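Local coordinates for protein ubiquitin-conjugating enzyme E2-21 kDa (Pichia angusta, PDB 5NL8) that transfers ubiquitin from the E1 enzyme to other proteins as a peroxisomal E2 conjugating enzyme and is probably essential for peroxisome biogenesis, at residues K12-V17 with F44-V49; S56-A61 with D173-Y178; P109-N114 with T169-L174. One frame throughout, in Å; residues are numbered along the deposited sequence.

Interaction 1. Residues K12-V17 with F44-V49; sequences KEYRAV and FRWSAV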
loop_
_atom_site.group_PDB
_atom_site.type_symbol
_atom_site.label_atom_id
_atom_site.label_comp_id
_atom_site.label_asym_id
_atom_site.label_seq_id
_atom_site.Cartn_x
_atom_site.Cartn_y
_atom_site.Cartn_z
ATOM N N LYS A 12 7.991 -3.122 -19.246
ATOM C CA LYS A 12 7.380 -4.424 -19.500
ATOM C C LYS A 12 6.508 -4.856 -18.324
ATOM O O LYS A 12 5.381 -5.315 -18.513
ATOM C CB LYS A 12 8.450 -5.480 -19.777
ATOM C CG LYS A 12 7.900 -6.772 -20.359
ATOM C CD LYS A 12 9.005 -7.634 -20.944
ATOM C CE LYS A 12 9.824 -6.859 -21.961
ATOM N NZ LYS A 12 9.232 -6.945 -23.322
ATOM N N GLU A 13 7.024 -4.693 -17.112
ATOM C CA GLU A 13 6.266 -5.050 -15.916
ATOM C C GLU A 13 4.996 -4.208 -15.779
ATOM O O GLU A 13 3.917 -4.730 -15.454
ATOM C CB GLU A 13 7.133 -4.890 -14.668
ATOM C CG GLU A 13 8.351 -5.794 -14.634
ATOM C CD GLU A 13 9.207 -5.563 -13.403
ATOM O OE1 GLU A 13 8.712 -4.942 -12.439
ATOM O OE2 GLU A 13 10.376 -6.001 -13.399
ATOM N N TYR A 14 5.136 -2.908 -16.030
ATOM C CA TYR A 14 4.008 -1.983 -15.969
ATOM C C TYR A 14 2.903 -2.401 -16.935
ATOM O O TYR A 14 1.730 -2.471 -16.558
ATOM C CB TYR A 14 4.472 -0.554 -16.277
ATOM C CG TYR A 14 3.363 0.479 -16.356
ATOM C CD1 TYR A 14 2.313 0.480 -15.445
ATOM C CD2 TYR A 14 3.380 1.467 -17.332
ATOM C CE1 TYR A 14 1.304 1.428 -15.516
ATOM C CE2 TYR A 14 2.377 2.421 -17.408
ATOM C CZ TYR A 14 1.342 2.397 -16.497
ATOM O OH TYR A 14 0.342 3.341 -16.572
ATOM N N ARG A 15 3.285 -2.684 -18.177
ATOM C CA ARG A 15 2.332 -3.124 -19.185
ATOM C C ARG A 15 1.696 -4.455 -18.796
ATOM O O ARG A 15 0.503 -4.676 -19.026
ATOM C CB ARG A 15 3.008 -3.239 -20.551
ATOM C CG ARG A 15 3.555 -1.925 -21.096
ATOM C CD ARG A 15 3.934 -2.044 -22.564
ATOM N NE ARG A 15 2.766 -2.295 -23.406
ATOM C CZ ARG A 15 2.392 -3.498 -23.834
ATOM N NH1 ARG A 15 3.101 -4.575 -23.514
ATOM N NH2 ARG A 15 1.313 -3.624 -24.594
ATOM N N ALA A 16 2.495 -5.336 -18.200
ATOM C CA ALA A 16 1.988 -6.620 -17.731
ATOM C C ALA A 16 0.872 -6.417 -16.710
ATOM O O ALA A 16 -0.149 -7.102 -16.758
ATOM C CB ALA A 16 3.110 -7.455 -17.138
ATOM N N VAL A 17 1.065 -5.466 -15.797
ATOM C CA VAL A 17 0.034 -5.147 -14.804
ATOM C C VAL A 17 -1.201 -4.487 -15.435
ATOM O O VAL A 17 -2.342 -4.842 -15.107
ATOM C CB VAL A 17 0.595 -4.226 -13.696
ATOM C CG1 VAL A 17 -0.531 -3.623 -12.867
ATOM C CG2 VAL A 17 1.560 -4.995 -12.810
ATOM N N PHE A 44 10.814 5.587 -12.663
ATOM C CA PHE A 44 11.510 5.305 -11.412
ATOM C C PHE A 44 10.754 5.791 -10.180
ATOM O O PHE A 44 11.225 5.632 -9.054
ATOM C CB PHE A 44 12.908 5.923 -11.443
ATOM C CG PHE A 44 13.858 5.201 -12.349
ATOM C CD1 PHE A 44 13.946 5.534 -13.689
ATOM C CD2 PHE A 44 14.648 4.172 -11.866
ATOM C CE1 PHE A 44 14.814 4.863 -14.528
ATOM C CE2 PHE A 44 15.519 3.497 -12.698
ATOM C CZ PHE A 44 15.603 3.843 -14.031
ATOM N N ARG A 45 9.586 6.384 -10.396
ATOM C CA ARG A 45 8.688 6.718 -9.297
ATOM C C ARG A 45 7.248 6.409 -9.693
ATOM O O ARG A 45 6.776 6.840 -10.746
ATOM C CB ARG A 45 8.847 8.185 -8.887
ATOM C CG ARG A 45 10.140 8.464 -8.126
ATOM C CD ARG A 45 10.301 9.931 -7.779
ATOM N NE ARG A 45 9.483 10.327 -6.637
ATOM C CZ ARG A 45 9.217 11.588 -6.310
ATOM N NH1 ARG A 45 9.696 12.584 -7.044
ATOM N NH2 ARG A 45 8.463 11.855 -5.251
ATOM N N TRP A 46 6.564 5.658 -8.832
ATOM C CA TRP A 46 5.243 5.108 -9.120
ATOM C C TRP A 46 4.188 5.439 -8.073
ATOM O O TRP A 46 4.480 5.558 -6.888
ATOM C CB TRP A 46 5.331 3.586 -9.250
ATOM C CG TRP A 46 6.224 3.156 -10.343
ATOM C CD1 TRP A 46 7.578 3.005 -10.286
ATOM C CD2 TRP A 46 5.840 2.836 -11.681
ATOM N NE1 TRP A 46 8.061 2.607 -11.508
ATOM C CE2 TRP A 46 7.011 2.491 -12.382
ATOM C CE3 TRP A 46 4.613 2.802 -12.354
ATOM C CZ2 TRP A 46 6.996 2.120 -13.723
ATOM C CZ3 TRP A 46 4.602 2.436 -13.686
ATOM C CH2 TRP A 46 5.785 2.099 -14.357
ATOM N N SER A 47 2.951 5.557 -8.538
ATOM C CA SER A 47 1.781 5.668 -7.685
ATOM C C SER A 47 0.913 4.423 -7.852
ATOM O O SER A 47 0.645 3.995 -8.978
ATOM C CB SER A 47 0.981 6.924 -8.030
ATOM O OG SER A 47 -0.249 6.950 -7.332
ATOM N N ALA A 48 0.481 3.837 -6.738
ATOM C CA ALA A 48 -0.379 2.657 -6.803
ATOM C C ALA A 48 -1.594 2.793 -5.897
ATOM O O ALA A 48 -1.618 3.625 -4.993
ATOM C CB ALA A 48 0.406 1.401 -6.442
ATOM N N VAL A 49 -2.607 1.974 -6.158
ATOM C CA VAL A 49 -3.786 1.906 -5.302
ATOM C C VAL A 49 -4.096 0.449 -4.988
ATOM O O VAL A 49 -4.233 -0.366 -5.910
ATOM C CB VAL A 49 -5.021 2.564 -5.958
ATOM C CG1 VAL A 49 -6.258 2.353 -5.094
ATOM C CG2 VAL A 49 -4.781 4.050 -6.197
#
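The Tyr14 ring offers one face to Trp46, whose CZ3 lies 3.4 Å above the ring plane, displaced toward the rim. The benzene part of the indole brings its edge to that face, and Tyr14 CD2 lies at this indole edge, in the plane of the Trp46 ring. This is an edge-to-face aromatic pair, a tilted rather than upright T. The centroids of the Tyr14 ring and the six-membered ring of Trp46 are 5.0 Å apart, and the planes are inclined at 62°. Two indole carbons do the touching. CZ3 of Trp46 is 3.5 Å from Tyr14 CD1, and CH2 of Trp46 sits 3.5 Å from Tyr14 CB. The indole therefore presses on the root of the tyrosine ring rather than on its hydroxyl end. Tyr14 has CG anti to its own N (chi1 175°), which swings the ring off the helix toward the strand. Trp46 holds CG beside its N (chi1 -61°) and spans most of the 9.9 Å between Tyr14 CA and Trp46 CA. No hydrogen bond crosses the contact, and these two residues alone touch. The indole NE1 makes a weak hydrogen bond to the Leu43 carbonyl. Tyr14 also packs on His37 and Pro38, and Trp46 shares Pro38. The pair lies where the N-terminal helix 6-21 of the E2 fold packs against strand 45-51, next to the outermost strand 33-38.

Interaction 2. Residues S56-A61 with D173-Y178; sequences SPFEDA and DLVHYY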
loop_
_atom_site.group_PDB
_atom_site.type_symbol
_atom_site.label_atom_id
_atom_site.label_comp_id
_atom_site.label_asym_id
_atom_site.label_seq_id
_atom_site.Cartn_x
_atom_site.Cartn_y
_atom_site.Cartn_z
ATOM N N SER A 56 -9.604 -9.329 6.862
ATOM C CA SER A 56 -8.723 -8.535 7.707
ATOM C C SER A 56 -9.482 -7.284 8.139
ATOM O O SER A 56 -10.490 -6.931 7.528
ATOM C CB SER A 56 -7.433 -8.171 6.966
ATOM O OG SER A 56 -7.679 -7.220 5.944
ATOM N N PRO A 57 -9.021 -6.611 9.202
ATOM C CA PRO A 57 -9.705 -5.367 9.576
ATOM C C PRO A 57 -9.573 -4.275 8.513
ATOM O O PRO A 57 -10.282 -3.273 8.580
ATOM C CB PRO A 57 -9.005 -4.956 10.877
ATOM C CG PRO A 57 -7.715 -5.714 10.888
ATOM C CD PRO A 57 -8.005 -7.002 10.192
ATOM N N PHE A 58 -8.692 -4.477 7.540
ATOM C CA PHE A 58 -8.476 -3.494 6.483
ATOM C C PHE A 58 -9.393 -3.717 5.280
ATOM O O PHE A 58 -9.329 -2.964 4.310
ATOM C CB PHE A 58 -7.016 -3.526 6.014
ATOM C CG PHE A 58 -6.016 -3.233 7.098
ATOM C CD1 PHE A 58 -5.637 -1.929 7.380
ATOM C CD2 PHE A 58 -5.448 -4.262 7.830
ATOM C CE1 PHE A 58 -4.714 -1.659 8.376
ATOM C CE2 PHE A 58 -4.524 -3.996 8.828
ATOM C CZ PHE A 58 -4.159 -2.694 9.100
ATOM N N GLU A 59 -10.241 -4.743 5.342
ATOM C CA GLU A 59 -11.025 -5.161 4.175
ATOM C C GLU A 59 -11.979 -4.078 3.671
ATOM O O GLU A 59 -12.479 -3.266 4.450
ATOM C CB GLU A 59 -11.822 -6.437 4.488
ATOM C CG GLU A 59 -13.003 -6.234 5.425
ATOM C CD GLU A 59 -13.814 -7.506 5.633
ATOM O OE1 GLU A 59 -14.873 -7.434 6.296
ATOM O OE2 GLU A 59 -13.397 -8.575 5.137
ATOM N N ASP A 60 -12.210 -4.079 2.357
ATOM C CA ASP A 60 -13.141 -3.157 1.702
ATOM C C ASP A 60 -12.811 -1.684 1.944
ATOM O O ASP A 60 -13.687 -0.886 2.281
ATOM C CB ASP A 60 -14.576 -3.443 2.149
ATOM C CG ASP A 60 -15.115 -4.739 1.576
ATOM O OD1 ASP A 60 -14.761 -5.075 0.425
ATOM O OD2 ASP A 60 -15.894 -5.421 2.276
ATOM N N ALA A 61 -11.542 -1.332 1.770
ATOM C CA ALA A 61 -11.110 0.058 1.820
ATOM C C ALA A 61 -9.846 0.196 0.993
ATOM O O ALA A 61 -9.079 -0.758 0.871
ATOM C CB ALA A 61 -10.876 0.506 3.255
ATOM N N ASP A 173 -11.048 -2.265 15.972
ATOM C CA ASP A 173 -11.792 -1.036 16.246
ATOM C C ASP A 173 -11.008 0.211 15.854
ATOM O O ASP A 173 -11.575 1.172 15.334
ATOM C CB ASP A 173 -12.172 -0.959 17.724
ATOM C CG ASP A 173 -13.311 -1.889 18.083
ATOM O OD1 ASP A 173 -13.753 -1.862 19.251
ATOM O OD2 ASP A 173 -13.768 -2.643 17.197
ATOM N N LEU A 174 -9.704 0.191 16.108
ATOM C CA LEU A 174 -8.843 1.314 15.756
ATOM C C LEU A 174 -8.781 1.484 14.233
ATOM O O LEU A 174 -9.017 2.586 13.704
ATOM C CB LEU A 174 -7.443 1.110 16.338
ATOM C CG LEU A 174 -6.705 2.332 16.888
ATOM C CD1 LEU A 174 -7.615 3.176 17.767
ATOM C CD2 LEU A 174 -5.480 1.891 17.661
ATOM N N VAL A 175 -8.484 0.389 13.531
ATOM C CA VAL A 175 -8.420 0.440 12.067
ATOM C C VAL A 175 -9.745 0.940 11.485
ATOM O O VAL A 175 -9.764 1.836 10.634
ATOM C CB VAL A 175 -8.073 -0.934 11.458
ATOM C CG1 VAL A 175 -8.007 -0.844 9.948
ATOM C CG2 VAL A 175 -6.744 -1.440 12.010
ATOM N N HIS A 176 -10.848 0.373 11.968
ATOM C CA HIS A 176 -12.186 0.802 11.563
ATOM C C HIS A 176 -12.396 2.298 11.805
ATOM O O HIS A 176 -12.984 2.991 10.970
ATOM C CB HIS A 176 -13.264 -0.002 12.305
ATOM C CG HIS A 176 -13.423 -1.405 11.812
ATOM N ND1 HIS A 176 -14.164 -2.355 12.490
ATOM C CD2 HIS A 176 -12.943 -2.028 10.710
ATOM C CE1 HIS A 176 -14.130 -3.494 11.826
ATOM N NE2 HIS A 176 -13.394 -3.325 10.741
ATOM N N TYR A 177 -11.913 2.789 12.943
ATOM C CA TYR A 177 -12.025 4.211 13.266
ATOM C C TYR A 177 -11.330 5.082 12.227
ATOM O O TYR A 177 -11.916 6.043 11.708
ATOM C CB TYR A 177 -11.444 4.502 14.650
ATOM C CG TYR A 177 -11.373 5.979 14.989
ATOM C CD1 TYR A 177 -12.520 6.695 15.317
ATOM C CD2 TYR A 177 -10.158 6.655 14.987
ATOM C CE1 TYR A 177 -12.459 8.044 15.632
ATOM C CE2 TYR A 177 -10.088 8.006 15.301
ATOM C CZ TYR A 177 -11.242 8.693 15.622
ATOM O OH TYR A 177 -11.179 10.032 15.934
ATOM N N TYR A 178 -10.080 4.755 11.914
ATOM C CA TYR A 178 -9.362 5.585 10.950
ATOM C C TYR A 178 -9.960 5.468 9.544
ATOM O O TYR A 178 -10.015 6.457 8.815
ATOM C CB TYR A 178 -7.869 5.246 10.954
ATOM C CG TYR A 178 -7.162 5.871 12.137
ATOM C CD1 TYR A 178 -6.708 7.184 12.085
ATOM C CD2 TYR A 178 -6.982 5.161 13.319
ATOM C CE1 TYR A 178 -6.081 7.768 13.174
ATOM C CE2 TYR A 178 -6.356 5.735 14.411
ATOM C CZ TYR A 178 -5.908 7.038 14.332
ATOM O OH TYR A 178 -5.286 7.603 15.417
#
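Val175 reaches from helix 168-181 into the turn at Ser56-Glu59. Its CB faces the Pro57 ring, with Val175 CB 4.2 Å from Pro57 CB. One branch, CG1, stands anti to the backbone N (chi1 -180°) and meets two groups. Val175 CG1 lies 3.6 Å from Pro57 O and 3.7 Å from Phe58 CD1. The same methyl is 4.1 Å from the centroid of the Phe58 ring and 29° off the ring normal, a CH-pi contact over the face. The other branch, CG2, reaches the far end of the ring, with Val175 CG2 4.1 Å from Phe58 CZ. The two side chains cross at about a right angle. Beside them, His176 brings its imidazole to the same carbonyl, with His176 CD2 3.6 Å from Pro57 O.

The turn is a type I beta turn, closed by a bond from Glu59 N to Ser56 O. Ser56 OG takes a weak hydrogen bond from Phe58 N and also bonds to Pro53 O. The Phe58 ring also packs on Met108, while Met159 of helix 157-164 packs against Val175. With the phenyl ring of Phe58 cut back to an alanine here, both Val175 methyls would probably lose their aromatic partner and a gap open between turn and helix.

No hydrogen bond or salt bridge links the two segments. The loop between strands 45-51 and 62-68 meets the C-terminal helix through apolar packing and one CH-pi contact. At its closest approaches the Pro57 carbonyl meets carbon atoms of Val175 and His176, so the contact depends mainly on fit.

Interaction 3. Residues P109-N114 with T169-L174; sequences PHPNVN and TAYKDL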
loop_
_atom_site.group_PDB
_atom_site.type_symbol
_atom_site.label_atom_id
_atom_site.label_comp_id
_atom_site.label_asym_id
_atom_site.label_seq_id
_atom_site.Cartn_x
_atom_site.Cartn_y
_atom_site.Cartn_z
ATOM N N PRO A 109 -2.773 2.940 10.119
ATOM C CA PRO A 109 -2.366 2.386 11.413
ATOM C C PRO A 109 -2.011 0.906 11.299
ATOM O O PRO A 109 -2.883 0.057 11.100
ATOM C CB PRO A 109 -3.602 2.600 12.286
ATOM C CG PRO A 109 -4.736 2.537 11.332
ATOM C CD PRO A 109 -4.239 3.040 10.000
ATOM N N HIS A 110 -0.725 0.606 11.427
ATOM C CA HIS A 110 -0.235 -0.744 11.214
ATOM C C HIS A 110 1.104 -0.910 11.917
ATOM O O HIS A 110 1.922 0.008 11.914
ATOM C CB HIS A 110 -0.102 -1.032 9.712
ATOM C CG HIS A 110 0.253 -2.449 9.390
ATOM N ND1 HIS A 110 1.534 -2.946 9.523
ATOM C CD2 HIS A 110 -0.500 -3.476 8.925
ATOM C CE1 HIS A 110 1.550 -4.216 9.160
ATOM N NE2 HIS A 110 0.331 -4.561 8.792
ATOM N N PRO A 111 1.319 -2.076 12.541
ATOM C CA PRO A 111 2.553 -2.391 13.267
ATOM C C PRO A 111 3.843 -2.111 12.487
ATOM O O PRO A 111 4.834 -1.713 13.103
ATOM C CB PRO A 111 2.406 -3.885 13.549
ATOM C CG PRO A 111 0.933 -4.068 13.714
ATOM C CD PRO A 111 0.297 -3.123 12.720
ATOM N N ASN A 112 3.832 -2.295 11.169
ATOM C CA ASN A 112 5.049 -2.133 10.372
ATOM C C ASN A 112 5.073 -0.852 9.530
ATOM O O ASN A 112 5.801 -0.765 8.542
ATOM C CB ASN A 112 5.239 -3.345 9.453
ATOM C CG ASN A 112 5.266 -4.660 10.214
ATOM O OD1 ASN A 112 4.330 -5.456 10.132
ATOM N ND2 ASN A 112 6.346 -4.900 10.946
ATOM N N VAL A 113 4.277 0.138 9.924
ATOM C CA VAL A 113 4.196 1.397 9.187
ATOM C C VAL A 113 4.360 2.616 10.097
ATOM O O VAL A 113 3.721 2.707 11.146
ATOM C CB VAL A 113 2.846 1.518 8.429
ATOM C CG1 VAL A 113 2.709 2.885 7.770
ATOM C CG2 VAL A 113 2.708 0.411 7.393
ATOM N N ASN A 114 5.224 3.544 9.691
ATOM C CA ASN A 114 5.365 4.833 10.365
ATOM C C ASN A 114 4.094 5.660 10.195
ATOM O O ASN A 114 3.757 6.067 9.085
ATOM C CB ASN A 114 6.582 5.589 9.816
ATOM C CG ASN A 114 6.914 6.849 10.610
ATOM O OD1 ASN A 114 6.050 7.681 10.879
ATOM N ND2 ASN A 114 8.180 6.990 10.983
ATOM N N THR A 169 -9.868 -7.119 19.223
ATOM C CA THR A 169 -11.000 -6.212 19.144
ATOM C C THR A 169 -10.555 -4.755 19.092
ATOM O O THR A 169 -11.088 -3.968 18.313
ATOM C CB THR A 169 -11.957 -6.410 20.333
ATOM O OG1 THR A 169 -12.359 -7.785 20.399
ATOM C CG2 THR A 169 -13.189 -5.529 20.182
ATOM N N ALA A 170 -9.573 -4.401 19.915
ATOM C CA ALA A 170 -9.087 -3.023 19.968
ATOM C C ALA A 170 -8.374 -2.646 18.668
ATOM O O ALA A 170 -8.547 -1.546 18.146
ATOM C CB ALA A 170 -8.165 -2.833 21.159
ATOM N N TYR A 171 -7.572 -3.579 18.168
ATOM C CA TYR A 171 -6.901 -3.473 16.875
ATOM C C TYR A 171 -7.906 -3.156 15.762
ATOM O O TYR A 171 -7.827 -2.110 15.088
ATOM C CB TYR A 171 -6.170 -4.790 16.598
ATOM C CG TYR A 171 -5.163 -4.799 15.473
ATOM C CD1 TYR A 171 -5.556 -5.026 14.163
ATOM C CD2 TYR A 171 -3.807 -4.637 15.733
ATOM C CE1 TYR A 171 -4.632 -5.060 13.134
ATOM C CE2 TYR A 171 -2.876 -4.668 14.713
ATOM C CZ TYR A 171 -3.294 -4.879 13.414
ATOM O OH TYR A 171 -2.373 -4.914 12.394
ATOM N N LYS A 172 -8.864 -4.067 15.599
ATOM C CA LYS A 172 -9.924 -3.929 14.606
ATOM C C LYS A 172 -10.671 -2.605 14.742
ATOM O O LYS A 172 -10.902 -1.911 13.753
ATOM C CB LYS A 172 -10.917 -5.091 14.718
ATOM C CG LYS A 172 -10.458 -6.392 14.071
ATOM C CD LYS A 172 -11.442 -7.520 14.364
ATOM C CE LYS A 172 -10.912 -8.870 13.898
ATOM N NZ LYS A 172 -10.403 -8.828 12.497
ATOM N N ASP A 173 -11.048 -2.265 15.972
ATOM C CA ASP A 173 -11.792 -1.036 16.246
ATOM C C ASP A 173 -11.008 0.211 15.854
ATOM O O ASP A 173 -11.575 1.172 15.334
ATOM C CB ASP A 173 -12.172 -0.959 17.724
ATOM C CG ASP A 173 -13.311 -1.889 18.083
ATOM O OD1 ASP A 173 -13.753 -1.862 19.251
ATOM O OD2 ASP A 173 -13.768 -2.643 17.197
ATOM N N LEU A 174 -9.704 0.191 16.108
ATOM C CA LEU A 174 -8.843 1.314 15.756
ATOM C C LEU A 174 -8.781 1.484 14.233
ATOM O O LEU A 174 -9.017 2.586 13.704
ATOM C CB LEU A 174 -7.443 1.110 16.338
ATOM C CG LEU A 174 -6.705 2.332 16.888
ATOM C CD1 LEU A 174 -7.615 3.176 17.767
ATOM C CD2 LEU A 174 -5.480 1.891 17.661
#
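Tyr171 and His110 both have CG anti to the backbone N. In Tyr171 this torsion (chi1 -167°) carries the phenol away from helix 168-181 to the loop at His110-Pro111. In His110 the CB points away from the helix, yet the end of the ring comes nearer to it. The loop holds the His-Pro-Asn motif of ubiquitin-conjugating enzymes, here His110, Pro111 and Asn112. The His110 side chain lies about 8 Å from that of Cys121, the predicted thioester cysteine, and a backbone hydrogen bond ties Asn112 to Cys121.

The phenol and Pro111 approach from opposite directions. Tyr171 OH is 3.2 Å from Pro111 CD, and Pro111 CG lies at the phenol edge, in the ring plane, 4.0 Å from Tyr171 CE2. The Tyr171 hydroxyl also comes within 4.2 Å of His110 CD2. No hydrogen bond crosses between the segments, so the phenol meets the motif by van der Waals contact. Met159 of helix 157-164 packs on both Tyr171 and Pro111.

Several bonds fix the motif. A type I beta turn runs from His110 to Val113, closed by a bond from Val113 N to His110 O. Asn112 ND2 bonds to the carbonyls of Glu150 and Ser153, which holds its amide in place. Pro111 CD lies 3.3 Å above one face of the His110 ring, offset toward the rim. His110 NE2 bonds to Leu145 O, and with the bond at ND1 this fixes the ring in rotation. There, Asn112 N donates to His110 ND1 over 2.9 Å, nearly straight at 168° and tilted 18° out of the ring plane.

Along the chain, interaction 1 closes before interactions 2 and 3 open, and those two end on the same helix, 168-181, sharing Asp173 and Leu174. Their centres lie about 8 Å apart and they touch: Phe58 packs on Pro109 and His110, and Pro57 on Tyr171 and Lys172. Interaction 1 lies on the opposite side of the chain's centre, about 26 Å from interaction 2 and about 28 Å from interaction 3, centre to centre. All three lie in the one UBC domain: interaction 1 joins its first helix to the sheet, and the other two set helix 168-181 against two loops, one of them bearing the His-Pro-Asn motif.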